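Local coordinates for stringent starvation protein A homolog (Haemophilus influenzae, PDB 3LYK) that probably forms an equimolar complex with the RNA polymerase holoenzyme, but not with the core enzyme, and belongs to the glutathione S-transferase superfamily, at residues Ile23-Lys28 and Glu73-Arg78; Pro56-Arg61 and Arg69-Tyr74. All coordinates share one frame; numbering follows the deposited sequence.

Contact 1: Ile23-Lys28 and Glu73-Arg78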
loop_
_atom_site.group_PDB
_atom_site.type_symbol
_atom_site.label_atom_id
_atom_site.label_comp_id
_atom_site.label_asym_id
_atom_site.label_seq_id
_atom_site.Cartn_x
_atom_site.Cartn_y
_atom_site.Cartn_z
ATOM N N ILE B 23 6.722 -12.966 -10.776
ATOM C CA ILE B 23 6.868 -12.350 -12.095
ATOM C C ILE B 23 7.922 -11.238 -12.021
ATOM O O ILE B 23 8.803 -11.120 -12.886
ATOM C CB ILE B 23 5.547 -11.779 -12.553
ATOM C CG1 ILE B 23 4.563 -12.918 -12.789
ATOM C CG2 ILE B 23 5.748 -10.923 -13.829
ATOM C CD1 ILE B 23 3.123 -12.405 -13.052
ATOM N N VAL B 24 7.863 -10.439 -10.958
ATOM C CA VAL B 24 8.862 -9.333 -10.833
ATOM C C VAL B 24 10.275 -9.856 -10.658
ATOM O O VAL B 24 11.205 -9.354 -11.304
ATOM C CB VAL B 24 8.457 -8.325 -9.713
ATOM C CG1 VAL B 24 9.542 -7.286 -9.503
ATOM C CG2 VAL B 24 7.069 -7.673 -10.126
ATOM N N LEU B 25 10.446 -10.882 -9.827
ATOM C CA LEU B 25 11.779 -11.511 -9.681
ATOM C C LEU B 25 12.351 -12.003 -11.024
ATOM O O LEU B 25 13.537 -11.800 -11.276
ATOM C CB LEU B 25 11.768 -12.654 -8.662
ATOM C CG LEU B 25 11.622 -12.234 -7.187
ATOM C CD1 LEU B 25 11.084 -13.373 -6.292
ATOM C CD2 LEU B 25 12.950 -11.718 -6.633
ATOM N N ALA B 26 11.492 -12.573 -11.885
ATOM C CA ALA B 26 11.916 -13.113 -13.159
ATOM C C ALA B 26 12.176 -11.990 -14.160
ATOM O O ALA B 26 13.141 -12.069 -14.899
ATOM C CB ALA B 26 10.881 -14.117 -13.701
ATOM N N GLU B 27 11.345 -10.936 -14.158
ATOM C CA GLU B 27 11.621 -9.787 -15.000
ATOM C C GLU B 27 13.006 -9.226 -14.726
ATOM O O GLU B 27 13.710 -8.863 -15.653
ATOM C CB GLU B 27 10.621 -8.656 -14.774
ATOM C CG GLU B 27 9.319 -8.766 -15.521
ATOM C CD GLU B 27 9.490 -8.588 -17.057
ATOM O OE1 GLU B 27 10.247 -7.674 -17.490
ATOM O OE2 GLU B 27 8.833 -9.338 -17.815
ATOM N N LYS B 28 13.367 -9.125 -13.459
ATOM C CA LYS B 28 14.637 -8.540 -13.055
ATOM C C LYS B 28 15.835 -9.497 -13.201
ATOM O O LYS B 28 16.997 -9.070 -13.024
ATOM C CB LYS B 28 14.568 -8.044 -11.588
ATOM C CG LYS B 28 13.428 -7.059 -11.288
ATOM C CD LYS B 28 13.615 -5.777 -12.064
ATOM C CE LYS B 28 12.553 -4.699 -11.664
ATOM N NZ LYS B 28 12.962 -3.403 -12.309
ATOM N N GLU B 73 8.000 -3.003 -5.189
ATOM C CA GLU B 73 8.649 -1.700 -5.307
ATOM C C GLU B 73 10.088 -1.760 -4.861
ATOM O O GLU B 73 10.926 -1.159 -5.486
ATOM C CB GLU B 73 7.853 -0.593 -4.583
ATOM C CG GLU B 73 6.576 -0.204 -5.416
ATOM C CD GLU B 73 6.145 1.289 -5.243
ATOM O OE1 GLU B 73 7.037 2.198 -5.342
ATOM O OE2 GLU B 73 4.913 1.522 -5.031
ATOM N N TYR B 74 10.384 -2.494 -3.793
ATOM C CA TYR B 74 11.776 -2.742 -3.438
ATOM C C TYR B 74 12.607 -3.317 -4.603
ATOM O O TYR B 74 13.752 -2.875 -4.878
ATOM C CB TYR B 74 11.820 -3.678 -2.225
ATOM C CG TYR B 74 13.209 -4.271 -1.949
ATOM C CD1 TYR B 74 14.242 -3.472 -1.431
ATOM C CD2 TYR B 74 13.492 -5.625 -2.225
ATOM C CE1 TYR B 74 15.543 -4.001 -1.190
ATOM C CE2 TYR B 74 14.757 -6.145 -1.992
ATOM C CZ TYR B 74 15.774 -5.333 -1.471
ATOM O OH TYR B 74 17.016 -5.852 -1.219
ATOM N N LEU B 75 12.045 -4.309 -5.296
ATOM C CA LEU B 75 12.820 -4.961 -6.381
ATOM C C LEU B 75 12.990 -3.979 -7.544
ATOM O O LEU B 75 14.082 -3.903 -8.130
ATOM C CB LEU B 75 12.113 -6.235 -6.854
ATOM C CG LEU B 75 12.120 -7.369 -5.847
ATOM C CD1 LEU B 75 11.156 -8.517 -6.226
ATOM C CD2 LEU B 75 13.558 -7.922 -5.600
ATOM N N ASP B 76 11.932 -3.230 -7.890
ATOM C CA ASP B 76 12.034 -2.271 -8.963
ATOM C C ASP B 76 13.056 -1.165 -8.649
ATOM O O ASP B 76 13.765 -0.707 -9.564
ATOM C CB ASP B 76 10.677 -1.624 -9.273
ATOM C CG ASP B 76 10.661 -0.929 -10.631
ATOM O OD1 ASP B 76 10.984 -1.603 -11.668
ATOM O OD2 ASP B 76 10.307 0.299 -10.698
ATOM N N GLU B 77 13.109 -0.714 -7.385
ATOM C CA GLU B 77 14.112 0.294 -6.962
ATOM C C GLU B 77 15.527 -0.288 -6.881
ATOM O O GLU B 77 16.495 0.338 -7.309
ATOM C CB GLU B 77 13.710 0.974 -5.625
ATOM C CG GLU B 77 12.396 1.781 -5.741
ATOM C CD GLU B 77 11.843 2.320 -4.392
ATOM O OE1 GLU B 77 12.458 2.109 -3.309
ATOM O OE2 GLU B 77 10.782 2.967 -4.429
ATOM N N ARG B 78 15.679 -1.475 -6.326
ATOM C CA ARG B 78 17.024 -2.026 -6.221
ATOM C C ARG B 78 17.603 -2.481 -7.587
ATOM O O ARG B 78 18.791 -2.286 -7.858
ATOM C CB ARG B 78 17.048 -3.196 -5.275
ATOM C CG ARG B 78 18.473 -3.789 -5.132
ATOM C CD ARG B 78 18.553 -4.650 -3.906
ATOM N NE ARG B 78 19.776 -5.449 -3.895
ATOM C CZ ARG B 78 19.899 -6.653 -3.315
ATOM N NH1 ARG B 78 21.064 -7.307 -3.383
ATOM N NH2 ARG B 78 18.866 -7.243 -2.695
#
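Lys-28 and Asp-76 form the salt bridge of this helix pair, with Lys-28 NZ 2.8 Å from Asp-76 OD1. The ammonium meets that oxygen on its anti side, 28° out of the carboxylate plane. A bend at chi2 (-64°), followed by two extended torsions, swings the lysine tip across to the facing helix, where CE lies 3.9 Å from the carbonyl oxygen of Leu-75. NZ of the buried Lys-28 also donates to the carbonyl oxygens of Phe-79 and Pro-82, and Asp-76 OD1 accepts the N-H of Leu-84, so the pair ties helix 16-27 to the chain that follows helix 68-78. On helix 68-78 itself, Arg-78 NH2 makes a bent hydrogen bond to Tyr-74 OH, one turn back and 2.7 Å away, and also a salt bridge to Asp-60.

Beside the charged pair the contact is aliphatic. Leu-75 points at the other helix and is flanked by two residues: Val-24 CG1 touches its CB at 3.8 Å, while Leu-25 CD2 meets its CD1 at 3.7 Å. The backbones come nearest at Val-24 and Leu-75, whose CA atoms are 7.4 Å apart. Leu-25 continues onto Met-7 and Leu-9 of strand 3-11, beneath the two helices. Two helices packed side by side over one face of the sheet are a hallmark of the thioredoxin-like N-terminal domain of glutathione S-transferases.

Contact 2: Pro56-Arg61 and Arg69-Tyr74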
loop_
_atom_site.group_PDB
_atom_site.type_symbol
_atom_site.label_atom_id
_atom_site.label_comp_id
_atom_site.label_asym_id
_atom_site.label_seq_id
_atom_site.Cartn_x
_atom_site.Cartn_y
_atom_site.Cartn_z
ATOM N N PRO B 56 3.613 -13.567 0.347
ATOM C CA PRO B 56 5.066 -13.763 0.177
ATOM C C PRO B 56 5.879 -13.024 1.251
ATOM O O PRO B 56 5.522 -11.908 1.641
ATOM C CB PRO B 56 5.336 -13.142 -1.200
ATOM C CG PRO B 56 4.218 -12.144 -1.357
ATOM C CD PRO B 56 3.020 -12.789 -0.747
ATOM N N THR B 57 6.973 -13.649 1.678
ATOM C CA THR B 57 7.981 -13.033 2.507
ATOM C C THR B 57 9.322 -13.242 1.788
ATOM O O THR B 57 9.665 -14.391 1.419
ATOM C CB THR B 57 8.031 -13.689 3.900
ATOM O OG1 THR B 57 6.837 -13.382 4.612
ATOM C CG2 THR B 57 9.190 -13.189 4.691
ATOM N N LEU B 58 10.033 -12.136 1.524
ATOM C CA LEU B 58 11.312 -12.149 0.815
ATOM C C LEU B 58 12.358 -11.875 1.849
ATOM O O LEU B 58 12.192 -10.940 2.631
ATOM C CB LEU B 58 11.381 -11.057 -0.271
ATOM C CG LEU B 58 12.688 -10.972 -1.072
ATOM C CD1 LEU B 58 12.764 -12.239 -1.941
ATOM C CD2 LEU B 58 12.657 -9.682 -1.939
ATOM N N VAL B 59 13.407 -12.696 1.877
ATOM C CA VAL B 59 14.455 -12.609 2.878
ATOM C C VAL B 59 15.757 -12.478 2.120
ATOM O O VAL B 59 16.110 -13.328 1.301
ATOM C CB VAL B 59 14.533 -13.856 3.770
ATOM C CG1 VAL B 59 15.682 -13.740 4.773
ATOM C CG2 VAL B 59 13.213 -14.057 4.521
ATOM N N ASP B 60 16.471 -11.397 2.401
ATOM C CA ASP B 60 17.775 -11.194 1.809
ATOM C C ASP B 60 18.749 -10.922 2.908
ATOM O O ASP B 60 18.751 -9.826 3.455
ATOM C CB ASP B 60 17.775 -9.997 0.880
ATOM C CG ASP B 60 19.109 -9.849 0.128
ATOM O OD1 ASP B 60 20.163 -10.367 0.607
ATOM O OD2 ASP B 60 19.091 -9.216 -0.949
ATOM N N ARG B 61 19.587 -11.909 3.206
ATOM C CA ARG B 61 20.524 -11.824 4.314
ATOM C C ARG B 61 19.741 -11.447 5.546
ATOM O O ARG B 61 18.931 -12.237 6.019
ATOM C CB ARG B 61 21.647 -10.806 4.030
ATOM C CG ARG B 61 22.740 -11.319 3.060
ATOM C CD ARG B 61 23.633 -10.167 2.623
ATOM N NE ARG B 61 24.368 -9.576 3.752
ATOM C CZ ARG B 61 25.692 -9.396 3.810
ATOM N NH1 ARG B 61 26.229 -8.845 4.892
ATOM N NH2 ARG B 61 26.484 -9.742 2.791
ATOM N N ARG B 69 3.222 -5.609 -2.492
ATOM C CA ARG B 69 3.460 -4.249 -3.056
ATOM C C ARG B 69 4.813 -3.686 -2.564
ATOM O O ARG B 69 5.590 -3.156 -3.329
ATOM C CB ARG B 69 2.272 -3.304 -2.742
ATOM C CG ARG B 69 2.578 -1.822 -2.862
ATOM C CD ARG B 69 1.425 -0.953 -2.224
ATOM N NE ARG B 69 1.227 -1.218 -0.788
ATOM C CZ ARG B 69 1.904 -0.634 0.208
ATOM N NH1 ARG B 69 2.859 0.240 -0.047
ATOM N NH2 ARG B 69 1.634 -0.930 1.471
ATOM N N ILE B 70 5.111 -3.848 -1.298
ATOM C CA ILE B 70 6.371 -3.369 -0.762
ATOM C C ILE B 70 7.539 -4.133 -1.370
ATOM O O ILE B 70 8.585 -3.557 -1.707
ATOM C CB ILE B 70 6.408 -3.501 0.764
ATOM C CG1 ILE B 70 5.378 -2.530 1.370
ATOM C CG2 ILE B 70 7.820 -3.186 1.318
ATOM C CD1 ILE B 70 5.412 -2.497 2.871
ATOM N N ILE B 71 7.381 -5.452 -1.472
ATOM C CA ILE B 71 8.407 -6.268 -2.147
ATOM C C ILE B 71 8.671 -5.847 -3.595
ATOM O O ILE B 71 9.828 -5.691 -4.014
ATOM C CB ILE B 71 8.048 -7.781 -2.047
ATOM C CG1 ILE B 71 8.306 -8.241 -0.605
ATOM C CG2 ILE B 71 8.881 -8.635 -3.082
ATOM C CD1 ILE B 71 7.654 -9.612 -0.290
HETATM N N MSE B 72 7.614 -5.667 -4.356
HETATM C CA MSE B 72 7.753 -5.326 -5.769
HETATM C C MSE B 72 8.396 -3.988 -5.998
HETATM O O MSE B 72 9.237 -3.836 -6.907
HETATM C CB MSE B 72 6.392 -5.399 -6.495
HETATM C CG MSE B 72 5.891 -6.882 -6.606
HETATM SE SE MSE B 72 4.229 -6.885 -7.663
HETATM C CE MSE B 72 3.125 -6.433 -6.195
ATOM N N GLU B 73 8.000 -3.003 -5.189
ATOM C CA GLU B 73 8.649 -1.700 -5.307
ATOM C C GLU B 73 10.088 -1.760 -4.861
ATOM O O GLU B 73 10.926 -1.159 -5.486
ATOM C CB GLU B 73 7.853 -0.593 -4.583
ATOM C CG GLU B 73 6.576 -0.204 -5.416
ATOM C CD GLU B 73 6.145 1.289 -5.243
ATOM O OE1 GLU B 73 7.037 2.198 -5.342
ATOM O OE2 GLU B 73 4.913 1.522 -5.031
ATOM N N TYR B 74 10.384 -2.494 -3.793
ATOM C CA TYR B 74 11.776 -2.742 -3.438
ATOM C C TYR B 74 12.607 -3.317 -4.603
ATOM O O TYR B 74 13.752 -2.875 -4.878
ATOM C CB TYR B 74 11.820 -3.678 -2.225
ATOM C CG TYR B 74 13.209 -4.271 -1.949
ATOM C CD1 TYR B 74 14.242 -3.472 -1.431
ATOM C CD2 TYR B 74 13.492 -5.625 -2.225
ATOM C CE1 TYR B 74 15.543 -4.001 -1.190
ATOM C CE2 TYR B 74 14.757 -6.145 -1.992
ATOM C CZ TYR B 74 15.774 -5.333 -1.471
ATOM O OH TYR B 74 17.016 -5.852 -1.219
#
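Their first torsions turn Leu-58 and Ile-71 toward each other. Leu-58 holds CG anti to its own N (chi1 179°), which sends its branches from the strand toward the helix; Ile-71 turns CG1 beside its N and then extends, so that CD1 reaches back to the strand. The segments belong to the beta-beta-alpha half of the thioredoxin-like fold: strand 57-60 pairs with strand 63-66, and the chain then enters helix 68-78. Strand and helix axes are 9.4 Å apart at closest approach, inclined by 41°.

Ile-71 CD1 lies where the chain enters strand 57-60, 3.7 Å from Pro-56 O and 4.0 Å from Leu-58 CB. The peptide bond before Pro-56 is cis, as is characteristic at this position of the thioredoxin fold, and the proline ring also touches Tyr-17 and Cys-18 of helix 16-27. The second branch of the isoleucine, CG2, lies 4.1 Å from Leu-58 CD2. That same leucine methyl approaches the Tyr-74 ring, 4.1 Å from CE2, the two side chains crossing at about a right angle. Leu-63 and Leu-65 of the neighbouring strand also pack on the tyrosine, and Ala-93 of the second subunit touches it too.

At the far end of the strand the Asp-60 carboxylate and the tyrosine ring stand 78° apart. Asp-60 OD2, 4.0 Å from Tyr-74 OH, is salt-bridged to Arg-78 NH2, the group that also bonds the tyrosine hydroxyl.

Both contacts are buried and both use helix 68-78, which presents different sides to its neighbours. Contact 1 joins it to a second helix and mixes leucine-valine packing with a charged pair; contact 2 sets it on the sheet almost wholly through apolar groups. Their centres lie 9 Å apart, and they meet directly: Leu-75 CD2 of contact 1 is 4.2 Å from Leu-58 CD2 of contact 2, and the Arg-78 to Asp-60 salt bridge is the polar join between them. The shared helix also faces the second subunit, where Glu-77 pairs with Arg-92 and Arg-96 of that subunit, so it links the domain core with the dimer interface.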